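Local coordinates for MobB protein homolog (Geobacillus stearothermophilus, PDB 1XJC) that is a MobB-family P-loop NTPase homolog that probably helps make the guanine dinucleotide form of the molybdenum cofactor, at residues M4-Q8 and E164-R168; V9-K13 and D121-L125. All blocks are in the same frame, centred on the assembly; numbering follows the deposited sequence.

Overall arrangement
The two contacts sit at opposite ends of one strand, 6-10, and their centres are about 21 Å apart. This strand lies inside a six-stranded parallel sheet, between strands 99-103 and 112-116. Contact 1 joins its start (4-8) to the end of the last helix, 154-166. Contact 2 joins its end and the following loop (9-13) to the short helix 119-125. Along the chain, both segments of contact 2 fall between those of contact 1. The first brings the two ends of the modelled chain together. The second touches the start of a loop with the Walker A pattern, the probable nucleotide-binding end of a P-loop NTPase fold.

Contact 1. Residues M4-Q8 and E164-R168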
HETATM    1  N   MSE A   4      13.920   4.165   1.601  1.00 47.35           N
HETATM    2  CA  MSE A   4      12.553   4.692   1.280  1.00 47.03           C
HETATM    3  C   MSE A   4      11.541   4.274   2.321  1.00 44.63           C
HETATM    4  O   MSE A   4      11.651   3.199   2.922  1.00 45.52           O
HETATM    5  CB  MSE A   4      12.057   4.165  -0.063  1.00 50.89           C
HETATM    6  CG  MSE A   4      12.775   4.693  -1.275  1.00 55.90           C
HETATM    7 SE   MSE A   4      11.983   3.885  -2.831  0.80 59.24          SE
HETATM    8  CE  MSE A   4      11.053   5.403  -3.514  1.00 59.30           C
ATOM      9  N   ASN A   5      10.542   5.121   2.525  1.00 40.01           N
ATOM     10  CA  ASN A   5       9.496   4.820   3.484  1.00 35.79           C
ATOM     11  C   ASN A   5       8.419   4.061   2.697  1.00 32.52           C
ATOM     12  O   ASN A   5       7.505   4.664   2.145  1.00 32.09           O
ATOM     13  CB  ASN A   5       8.932   6.124   4.048  1.00 36.03           C
ATOM     14  CG  ASN A   5       8.446   5.973   5.460  1.00 36.95           C
ATOM     15  OD1 ASN A   5       7.836   4.961   5.808  1.00 37.66           O
ATOM     16  ND2 ASN A   5       8.698   6.982   6.288  1.00 36.99           N
ATOM     17  N   VAL A   6       8.540   2.738   2.652  1.00 28.95           N
ATOM     18  CA  VAL A   6       7.609   1.888   1.906  1.00 25.74           C
ATOM     19  C   VAL A   6       6.579   1.220   2.803  1.00 24.70           C
ATOM     20  O   VAL A   6       6.941   0.617   3.800  1.00 24.88           O
ATOM     21  CB  VAL A   6       8.367   0.754   1.177  1.00 25.04           C
ATOM     22  CG1 VAL A   6       7.384  -0.100   0.351  1.00 23.71           C
ATOM     23  CG2 VAL A   6       9.475   1.352   0.294  1.00 23.09           C
ATOM     24  N   TRP A   7       5.301   1.323   2.443  1.00 22.99           N
ATOM     25  CA  TRP A   7       4.235   0.685   3.209  1.00 21.37           C
ATOM     26  C   TRP A   7       3.357  -0.136   2.276  1.00 20.70           C
ATOM     27  O   TRP A   7       3.101   0.267   1.149  1.00 20.77           O
ATOM     28  CB  TRP A   7       3.357   1.722   3.923  1.00 20.95           C
ATOM     29  CG  TRP A   7       3.975   2.270   5.176  1.00 21.89           C
ATOM     30  CD1 TRP A   7       5.036   3.120   5.263  1.00 21.30           C
ATOM     31  CD2 TRP A   7       3.570   1.985   6.523  1.00 21.23           C
ATOM     32  NE1 TRP A   7       5.323   3.382   6.587  1.00 22.94           N
ATOM     33  CE2 TRP A   7       4.437   2.698   7.380  1.00 22.19           C
ATOM     34  CE3 TRP A   7       2.559   1.194   7.085  1.00 20.92           C
ATOM     35  CZ2 TRP A   7       4.324   2.646   8.780  1.00 22.42           C
ATOM     36  CZ3 TRP A   7       2.443   1.138   8.476  1.00 21.92           C
ATOM     37  CH2 TRP A   7       3.324   1.861   9.307  1.00 22.75           C
ATOM     38  N   GLN A   8       2.875  -1.276   2.757  1.00 18.98           N
ATOM     39  CA  GLN A   8       2.033  -2.118   1.939  1.00 19.00           C
ATOM     40  C   GLN A   8       0.580  -2.145   2.385  1.00 19.27           C
ATOM     41  O   GLN A   8       0.258  -2.008   3.571  1.00 19.47           O
ATOM     42  CB  GLN A   8       2.561  -3.544   1.939  1.00 19.89           C
ATOM     43  CG  GLN A   8       3.846  -3.743   1.178  1.00 22.00           C
ATOM     44  CD  GLN A   8       4.360  -5.152   1.311  1.00 21.38           C
ATOM     45  OE1 GLN A   8       3.798  -6.093   0.725  1.00 24.91           O
ATOM     46  NE2 GLN A   8       5.422  -5.323   2.093  1.00 20.59           N
ATOM     47  N   GLU A 164       2.216   7.274  11.769  1.00 25.27           N
ATOM     48  CA  GLU A 164       3.105   6.111  11.757  1.00 27.45           C
ATOM     49  C   GLU A 164       4.217   6.310  10.731  1.00 28.81           C
ATOM     50  O   GLU A 164       5.378   5.968  10.991  1.00 29.62           O
ATOM     51  CB  GLU A 164       2.340   4.814  11.450  1.00 27.27           C
ATOM     52  CG  GLU A 164       1.492   4.305  12.599  1.00 29.51           C
ATOM     53  CD  GLU A 164       2.295   4.133  13.889  1.00 31.28           C
ATOM     54  OE1 GLU A 164       3.198   3.273  13.919  1.00 32.89           O
ATOM     55  OE2 GLU A 164       2.027   4.860  14.869  1.00 31.82           O
ATOM     56  N   VAL A 165       3.867   6.856   9.566  1.00 29.87           N
ATOM     57  CA  VAL A 165       4.862   7.118   8.539  1.00 31.03           C
ATOM     58  C   VAL A 165       5.848   8.198   9.029  1.00 33.80           C
ATOM     59  O   VAL A 165       7.059   8.046   8.893  1.00 33.77           O
ATOM     60  CB  VAL A 165       4.220   7.633   7.225  1.00 30.15           C
ATOM     61  CG1 VAL A 165       5.323   8.009   6.232  1.00 30.01           C
ATOM     62  CG2 VAL A 165       3.275   6.574   6.634  1.00 28.03           C
ATOM     63  N   ARG A 166       5.324   9.288   9.588  1.00 36.51           N
ATOM     64  CA  ARG A 166       6.175  10.380  10.067  1.00 39.80           C
ATOM     65  C   ARG A 166       7.153   9.971  11.156  1.00 43.15           C
ATOM     66  O   ARG A 166       8.323  10.352  11.128  1.00 43.40           O
ATOM     67  CB  ARG A 166       5.328  11.549  10.572  1.00 38.77           C
ATOM     68  CG  ARG A 166       5.022  12.584   9.510  1.00 40.33           C
ATOM     69  CD  ARG A 166       4.390  13.818  10.127  1.00 40.22           C
ATOM     70  NE  ARG A 166       3.182  13.453  10.851  1.00 41.39           N
ATOM     71  CZ  ARG A 166       1.952  13.545  10.360  1.00 41.73           C
ATOM     72  NH1 ARG A 166       1.748  14.009   9.130  1.00 40.96           N
ATOM     73  NH2 ARG A 166       0.925  13.147  11.096  1.00 41.42           N
ATOM     74  N   THR A 167       6.677   9.203  12.126  1.00 47.42           N
ATOM     75  CA  THR A 167       7.544   8.747  13.203  1.00 51.18           C
ATOM     76  C   THR A 167       8.423   7.623  12.637  1.00 53.91           C
ATOM     77  O   THR A 167       8.889   6.740  13.362  1.00 54.57           O
ATOM     78  CB  THR A 167       6.704   8.254  14.398  1.00 51.07           C
ATOM     79  OG1 THR A 167       5.854   7.183  13.978  1.00 52.41           O
ATOM     80  CG2 THR A 167       5.834   9.386  14.929  1.00 50.37           C
ATOM     81  N   ARG A 168       8.627   7.704  11.320  1.00 57.00           N
ATOM     82  CA  ARG A 168       9.426   6.782  10.499  1.00 59.26           C
ATOM     83  C   ARG A 168      10.010   5.606  11.252  1.00 60.13           C
ATOM     84  O   ARG A 168       9.589   4.469  10.946  1.00 61.43           O
ATOM     85  CB  ARG A 168      10.568   7.554   9.819  1.00 60.34           C
ATOM     86  CG  ARG A 168      10.186   8.979   9.375  1.00 61.95           C
ATOM     87  CD  ARG A 168       9.625   9.059   7.940  1.00 63.98           C
ATOM     88  NE  ARG A 168       9.038  10.383   7.663  1.00 66.34           N
ATOM     89  CZ  ARG A 168       8.724  10.843   6.447  1.00 66.27           C
ATOM     90  NH1 ARG A 168       8.938  10.092   5.365  1.00 66.65           N
ATOM     91  NH2 ARG A 168       8.189  12.057   6.309  1.00 64.47           N
TER
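The indole of Trp7 meets Val165 and Glu164 on the last turn of helix 154-166. CB carries the ring toward the helix, with CG beside the backbone N (chi1 -79°). CD1, the first ring atom at the contact, lies 4.1 Å from Val165 CG2. At NE1 the same methyl comes closer, with NE1 to Val165 CG2 at 3.8 Å. It sits over one face of the five-membered ring, displaced from the middle of the ring toward its NE1 side. This is a CH-pi contact, with CG2 of Val165 4.1 Å from the centroid of the Trp7 pyrrole ring. NE1 also gives a weak, bent hydrogen bond of 3.1 Å to Asn5 OD1, which lies in the ring plane at the edge. Farther out, CH2 of Trp7 is 3.8 Å from Glu164 CB. The contact is with that methylene, and the carboxylate plane stands nearly upright to the ring.

Strand 6-10 is an inner strand of the parallel sheet of this P-loop NTPase-like fold. Trp7 is joined by backbone hydrogen bonds to Val100 and Val102 of the neighbouring strand. Its side chain leaves the sheet to pack on the C-terminal helix.

Asn5 precedes the strand and centres an inverse gamma turn. Its amide faces two ways. While OD1 receives the indole N-H, ND2 donates to Val165 O at 3.3 Å (N-H...O 144°), though the position of ND2 is less certain. Val165 divides its methyls between the two partners. CG1, anti to the backbone N (chi1 175°), lies 3.8 Å from Asn5 CG, whereas CG2 serves the indole. Beyond the helix, Arg168 is poorly ordered and its place beside Asn5 is doubtful. Its guanidinium makes a cation-pi contact with Trp33.

Contact 2. Residues V9-K13 and D121-L125; sequences VVGYK and DWASL
Asp121 OD2 is held by Arg117 NE in a salt bridge and by a water that links it to Tyr12. The water donates to Asp121 OD2 at 2.8 Å and accepts from Tyr12 N at 2.8 Å. In this way it fastens the loop backbone to the helix. OD2 also lies in the plane of the Tyr12 ring, at its edge. The carboxylate itself is turned 58° from the ring, and its other oxygen, OD1, comes within 3.4 Å of Tyr12 CD2.

At the far end of the same ring, the phenol reaches Ser124. Tyr12 OH and Ser124 OG form a hydrogen bond of 2.8 Å, and either could be the donor. Ser124 OG stands between its own backbone N and carbonyl carbon (chi1 70°). That turn of the side chain brings it to the ring edge, near the plane.

Leu125 supplies the apolar part of the contact. Its CG is 3.6 Å from Tyr12 CE2, and its CD2 is 3.5 Å from Tyr12 OH. The other methyl, CD1, touches CE2 and also reaches toward the loop, 4.3 Å from Gly11 CA. Leu125 and Tyr12 lie alongside each other, pointing opposite ways. Leu125 also packs on Val114 of strand 112-116, so it spans from the sheet to the tyrosine.

One long side of the tyrosine, from CD2 through CE2 to OH, therefore rests along a single turn of helix 119-125. Gly11 and Tyr12 lie where strand 6-10 runs into the loop. Gly11 O accepts a hydrogen bond from Lys17 NZ, and Tyr12 O is hydrogen-bonded to Ser15 OG. Gly11 with Gly16, Lys17 and Thr18 fits a Walker A sequence, so this is probably the start of the strand-loop-helix P-loop.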
ATOM      1  N   VAL A   9      -0.294  -2.333   1.410  1.00 19.22           N
ATOM      2  CA  VAL A   9      -1.721  -2.433   1.651  1.00 18.67           C
ATOM      3  C   VAL A   9      -2.075  -3.792   1.066  1.00 19.85           C
ATOM      4  O   VAL A   9      -1.935  -4.012  -0.143  1.00 20.07           O
ATOM      5  CB  VAL A   9      -2.493  -1.307   0.931  1.00 18.21           C
ATOM      6  CG1 VAL A   9      -4.010  -1.586   0.998  1.00 16.79           C
ATOM      7  CG2 VAL A   9      -2.166   0.049   1.588  1.00 16.39           C
ATOM      8  N   VAL A  10      -2.485  -4.724   1.922  1.00 20.99           N
ATOM      9  CA  VAL A  10      -2.828  -6.069   1.462  1.00 21.87           C
ATOM     10  C   VAL A  10      -4.261  -6.467   1.809  1.00 22.42           C
ATOM     11  O   VAL A  10      -4.805  -6.057   2.845  1.00 22.98           O
ATOM     12  CB  VAL A  10      -1.859  -7.129   2.058  1.00 22.33           C
ATOM     13  CG1 VAL A  10      -0.432  -6.826   1.615  1.00 22.47           C
ATOM     14  CG2 VAL A  10      -1.943  -7.125   3.593  1.00 24.00           C
ATOM     15  N   GLY A  11      -4.864  -7.272   0.936  1.00 22.17           N
ATOM     16  CA  GLY A  11      -6.223  -7.726   1.151  1.00 21.90           C
ATOM     17  C   GLY A  11      -6.806  -8.329  -0.116  1.00 22.90           C
ATOM     18  O   GLY A  11      -6.287  -8.114  -1.225  1.00 22.54           O
ATOM     19  N   TYR A  12      -7.889  -9.081   0.045  1.00 22.99           N
ATOM     20  CA  TYR A  12      -8.544  -9.720  -1.084  1.00 23.56           C
ATOM     21  C   TYR A  12      -9.433  -8.731  -1.838  1.00 23.44           C
ATOM     22  O   TYR A  12      -9.523  -7.552  -1.470  1.00 21.51           O
ATOM     23  CB  TYR A  12      -9.335 -10.927  -0.576  1.00 24.55           C
ATOM     24  CG  TYR A  12      -8.425 -11.992   0.019  1.00 28.00           C
ATOM     25  CD1 TYR A  12      -7.491 -12.657  -0.782  1.00 29.97           C
ATOM     26  CD2 TYR A  12      -8.460 -12.301   1.384  1.00 28.02           C
ATOM     27  CE1 TYR A  12      -6.614 -13.602  -0.239  1.00 31.57           C
ATOM     28  CE2 TYR A  12      -7.589 -13.241   1.937  1.00 29.09           C
ATOM     29  CZ  TYR A  12      -6.669 -13.888   1.121  1.00 30.90           C
ATOM     30  OH  TYR A  12      -5.812 -14.832   1.643  1.00 32.90           O
ATOM     31  N   LYS A  13     -10.068  -9.209  -2.903  1.00 25.14           N
ATOM     32  CA  LYS A  13     -10.951  -8.375  -3.729  1.00 26.50           C
ATOM     33  C   LYS A  13     -12.051  -7.714  -2.897  1.00 24.99           C
ATOM     34  O   LYS A  13     -12.639  -8.354  -2.034  1.00 23.84           O
ATOM     35  CB  LYS A  13     -11.578  -9.227  -4.846  1.00 28.84           C
ATOM     36  CG  LYS A  13     -12.774  -8.573  -5.536  1.00 35.50           C
ATOM     37  CD  LYS A  13     -12.829  -8.871  -7.026  1.00 39.59           C
ATOM     38  CE  LYS A  13     -11.735  -8.104  -7.769  1.00 43.83           C
ATOM     39  NZ  LYS A  13     -11.791  -8.331  -9.248  1.00 47.13           N
ATOM     40  N   ASP A 121     -11.052 -14.059   6.093  1.00 27.10           N
ATOM     41  CA  ASP A 121      -9.963 -13.368   5.393  1.00 24.40           C
ATOM     42  C   ASP A 121      -8.782 -13.217   6.360  1.00 24.13           C
ATOM     43  O   ASP A 121      -7.629 -13.417   5.990  1.00 24.92           O
ATOM     44  CB  ASP A 121     -10.356 -11.944   4.984  1.00 23.48           C
ATOM     45  CG  ASP A 121     -11.123 -11.875   3.682  1.00 24.45           C
ATOM     46  OD1 ASP A 121     -11.401 -12.911   3.065  1.00 25.60           O
ATOM     47  OD2 ASP A 121     -11.450 -10.745   3.266  1.00 24.96           O
ATOM     48  N   TRP A 122      -9.087 -12.813   7.592  1.00 23.55           N
ATOM     49  CA  TRP A 122      -8.063 -12.580   8.608  1.00 23.48           C
ATOM     50  C   TRP A 122      -7.297 -13.843   8.966  1.00 25.15           C
ATOM     51  O   TRP A 122      -6.092 -13.788   9.226  1.00 25.69           O
ATOM     52  CB  TRP A 122      -8.697 -11.998   9.873  1.00 22.21           C
ATOM     53  CG  TRP A 122      -7.727 -11.777  11.014  1.00 21.36           C
ATOM     54  CD1 TRP A 122      -7.830 -12.276  12.289  1.00 20.80           C
ATOM     55  CD2 TRP A 122      -6.514 -11.013  10.978  1.00 20.95           C
ATOM     56  NE1 TRP A 122      -6.759 -11.865  13.042  1.00 20.87           N
ATOM     57  CE2 TRP A 122      -5.932 -11.092  12.264  1.00 20.96           C
ATOM     58  CE3 TRP A 122      -5.853 -10.269   9.975  1.00 20.46           C
ATOM     59  CZ2 TRP A 122      -4.719 -10.459  12.582  1.00 20.41           C
ATOM     60  CZ3 TRP A 122      -4.645  -9.640  10.290  1.00 19.57           C
ATOM     61  CH2 TRP A 122      -4.091  -9.740  11.586  1.00 20.33           C
ATOM     62  N   ALA A 123      -7.995 -14.972   9.002  1.00 25.76           N
ATOM     63  CA  ALA A 123      -7.356 -16.246   9.326  1.00 26.90           C
ATOM     64  C   ALA A 123      -6.259 -16.572   8.314  1.00 28.22           C
ATOM     65  O   ALA A 123      -5.218 -17.110   8.678  1.00 29.52           O
ATOM     66  CB  ALA A 123      -8.395 -17.366   9.354  1.00 26.14           C
ATOM     67  N   SER A 124      -6.470 -16.242   7.048  1.00 28.82           N
ATOM     68  CA  SER A 124      -5.446 -16.547   6.056  1.00 30.46           C
ATOM     69  C   SER A 124      -4.418 -15.439   5.846  1.00 30.77           C
ATOM     70  O   SER A 124      -3.416 -15.661   5.161  1.00 33.85           O
ATOM     71  CB  SER A 124      -6.084 -16.884   4.714  1.00 31.56           C
ATOM     72  OG  SER A 124      -6.651 -15.733   4.125  1.00 35.23           O
ATOM     73  N   LEU A 125      -4.656 -14.260   6.427  1.00 28.38           N
ATOM     74  CA  LEU A 125      -3.746 -13.124   6.268  1.00 26.32           C
ATOM     75  C   LEU A 125      -2.985 -12.733   7.541  1.00 25.39           C
ATOM     76  O   LEU A 125      -2.037 -11.965   7.476  1.00 23.48           O
ATOM     77  CB  LEU A 125      -4.522 -11.894   5.762  1.00 25.84           C
ATOM     78  CG  LEU A 125      -5.223 -11.999   4.393  1.00 26.91           C
ATOM     79  CD1 LEU A 125      -6.064 -10.769   4.146  1.00 26.30           C
ATOM     80  CD2 LEU A 125      -4.209 -12.164   3.292  1.00 25.85           C
TER
HETATM   81  O   HOH W   1      -9.139  -9.252   2.573  1.00 14.74           O